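Local coordinates for protein lipolytic enzyme (PDB 2VPT) that probably removes acetyl groups from xylan, as the catalytic domain of a cellulosomal family 3 carbohydrate esterase of the SGNH (GDSL-like) hydrolase clan, at residues W66-I71 / G93-L98. Numbering follows the deposited sequence.
Sequences WTIPQI and GNDLLL
The Gly-Asn-Asp sequence of the GxND block of SGNH hydrolases starts helix 93-99 here, and its D95 carboxylate accepts the N-H of I68, first residue of helix 68-82, beside N-cap T67. The backbone N of I68, in the first turn, donates to D95 OD2 at 2.9 Å, nearly straight at 170° and into the syn lone pair, on the side of the other carboxylate oxygen. D95 has CG anti to its carbonyl carbon (chi1 -60°), which carries the carboxylate across to the start of the neighbouring helix. D95 OD1 lies 3.2 Å from P69 CD and also accepts from ND2 of N103, while I68 CB packs 3.5 Å from D95 OD1, its side chain crossing that of D95 at about a right angle. T67 brings CB to 3.4 Å from D95 OD2; its methyl CG2, beside its own backbone N, reaches N94 CB at 3.9 Å. At the start of helix 68-82, T67 N donates to Q70 OE1 (2.9 Å), tilted 21° from the carbonyl plane, as in one half of a capping box. A water gives a proton to W66 O and accepts one from N94 N, bridging the two backbones. W66 itself turns its indole to E23 of the second subunit, to which NE1 is hydrogen-bonded. In this family the block-III asparagine generally serves the oxyanion hole, so N94 probably does so here, close to D13 and to a probable S14-H178-D175 triad. With both oxygens bonded, the buried carboxylate of D95 has a fixed rotation, and the positive end of helix 68-82 would favour its charged form.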
loop_
_atom_site.group_PDB
_atom_site.type_symbol
_atom_site.label_atom_id
_atom_site.label_comp_id
_atom_site.label_asym_id
_atom_site.label_seq_id
_atom_site.Cartn_x
_atom_site.Cartn_y
_atom_site.Cartn_z
ATOM N N TRP A 66 -2.896 11.548 3.028
ATOM C CA TRP A 66 -2.525 12.825 2.429
ATOM C C TRP A 66 -3.690 13.767 2.204
ATOM O O TRP A 66 -4.816 13.354 1.936
ATOM C CB TRP A 66 -1.767 12.656 1.130
ATOM C CG TRP A 66 -0.365 12.169 1.282
ATOM C CD1 TRP A 66 0.114 11.281 2.202
ATOM C CD2 TRP A 66 0.730 12.484 0.418
ATOM N NE1 TRP A 66 1.452 11.043 1.964
ATOM C CE2 TRP A 66 1.852 11.769 0.880
ATOM C CE3 TRP A 66 0.872 13.317 -0.696
ATOM C CZ2 TRP A 66 3.090 11.847 0.257
ATOM C CZ3 TRP A 66 2.108 13.407 -1.299
ATOM C CH2 TRP A 66 3.206 12.686 -0.822
ATOM N N THR A 67 -3.358 15.054 2.290
ATOM C CA THR A 67 -4.281 16.153 2.081
ATOM C C THR A 67 -3.991 16.838 0.750
ATOM O O THR A 67 -2.961 16.591 0.110
ATOM C CB THR A 67 -4.090 17.188 3.196
ATOM O OG1 THR A 67 -2.733 17.640 3.138
ATOM C CG2 THR A 67 -4.391 16.567 4.575
ATOM N N ILE A 68 -4.902 17.719 0.347
ATOM C CA ILE A 68 -4.734 18.517 -0.850
ATOM C C ILE A 68 -3.371 19.222 -0.954
ATOM O O ILE A 68 -2.708 19.102 -1.977
ATOM C CB ILE A 68 -5.916 19.520 -1.003
ATOM C CG1 ILE A 68 -7.174 18.759 -1.439
ATOM C CG2 ILE A 68 -5.586 20.606 -1.996
ATOM C CD1 ILE A 68 -8.471 19.493 -1.227
ATOM N N PRO A 69 -2.954 19.977 0.081
ATOM C CA PRO A 69 -1.667 20.661 -0.068
ATOM C C PRO A 69 -0.462 19.726 -0.182
ATOM O O PRO A 69 0.530 20.065 -0.835
ATOM C CB PRO A 69 -1.591 21.559 1.182
ATOM C CG PRO A 69 -2.557 21.032 2.138
ATOM C CD PRO A 69 -3.644 20.363 1.327
ATOM N N GLN A 70 -0.555 18.538 0.406
ATOM C CA GLN A 70 0.526 17.574 0.264
ATOM C C GLN A 70 0.605 17.034 -1.166
ATOM O O GLN A 70 1.679 16.895 -1.727
ATOM C CB GLN A 70 0.359 16.444 1.261
ATOM C CG GLN A 70 0.471 16.870 2.693
ATOM C CD GLN A 70 0.282 15.669 3.553
ATOM O OE1 GLN A 70 -0.828 15.222 3.763
ATOM N NE2 GLN A 70 1.387 15.063 3.977
ATOM N N ILE A 71 -0.549 16.733 -1.748
ATOM C CA ILE A 71 -0.610 16.394 -3.157
ATOM C C ILE A 71 -0.050 17.549 -3.999
ATOM O O ILE A 71 0.796 17.335 -4.864
ATOM C CB ILE A 71 -2.049 16.069 -3.608
ATOM C CG1 ILE A 71 -2.568 14.816 -2.888
ATOM C CG2 ILE A 71 -2.122 15.906 -5.119
ATOM C CD1 ILE A 71 -1.926 13.460 -3.303
ATOM N N GLY A 93 -10.737 14.604 1.562
ATOM C CA GLY A 93 -11.363 14.056 2.737
ATOM C C GLY A 93 -10.497 14.246 3.969
ATOM O O GLY A 93 -11.009 14.494 5.059
ATOM N N ASN A 94 -9.185 14.114 3.807
ATOM C CA ASN A 94 -8.297 14.258 4.943
ATOM C C ASN A 94 -8.187 15.721 5.364
ATOM O O ASN A 94 -8.000 15.997 6.558
ATOM C CB ASN A 94 -6.914 13.656 4.698
ATOM C CG ASN A 94 -6.942 12.154 4.648
ATOM O OD1 ASN A 94 -6.329 11.540 3.765
ATOM N ND2 ASN A 94 -7.651 11.551 5.566
ATOM N N ASP A 95 -8.270 16.656 4.421
ATOM C CA ASP A 95 -8.312 18.087 4.817
ATOM C C ASP A 95 -9.437 18.311 5.815
ATOM O O ASP A 95 -9.242 18.969 6.841
ATOM C CB ASP A 95 -8.485 19.000 3.620
ATOM C CG ASP A 95 -7.361 18.852 2.618
ATOM O OD1 ASP A 95 -6.567 19.797 2.443
ATOM O OD2 ASP A 95 -7.258 17.757 1.999
ATOM N N LEU A 96 -10.606 17.742 5.551
ATOM C CA LEU A 96 -11.738 17.876 6.463
ATOM C C LEU A 96 -11.524 17.108 7.756
ATOM O O LEU A 96 -11.578 17.684 8.849
ATOM C CB LEU A 96 -13.042 17.440 5.788
ATOM C CG LEU A 96 -14.278 17.468 6.690
ATOM C CD1 LEU A 96 -14.600 18.907 7.164
ATOM C CD2 LEU A 96 -15.476 16.860 5.989
ATOM N N LEU A 97 -11.250 15.815 7.644
ATOM C CA LEU A 97 -11.288 14.915 8.784
ATOM C C LEU A 97 -10.026 15.010 9.642
ATOM O O LEU A 97 -10.109 14.837 10.862
ATOM C CB LEU A 97 -11.538 13.469 8.314
ATOM C CG LEU A 97 -12.865 13.265 7.582
ATOM C CD1 LEU A 97 -12.903 11.870 6.950
ATOM C CD2 LEU A 97 -14.067 13.473 8.486
ATOM N N LEU A 98 -8.878 15.318 9.038
ATOM C CA LEU A 98 -7.609 15.432 9.776
ATOM C C LEU A 98 -7.247 16.875 10.095
ATOM O O LEU A 98 -6.638 17.131 11.134
ATOM C CB LEU A 98 -6.434 14.784 9.012
ATOM C CG LEU A 98 -6.165 13.288 9.212
ATOM C CD1 LEU A 98 -7.434 12.494 9.506
ATOM C CD2 LEU A 98 -5.366 12.735 8.019
HETATM O O HOH W 1 -7.594 13.707 1.220
#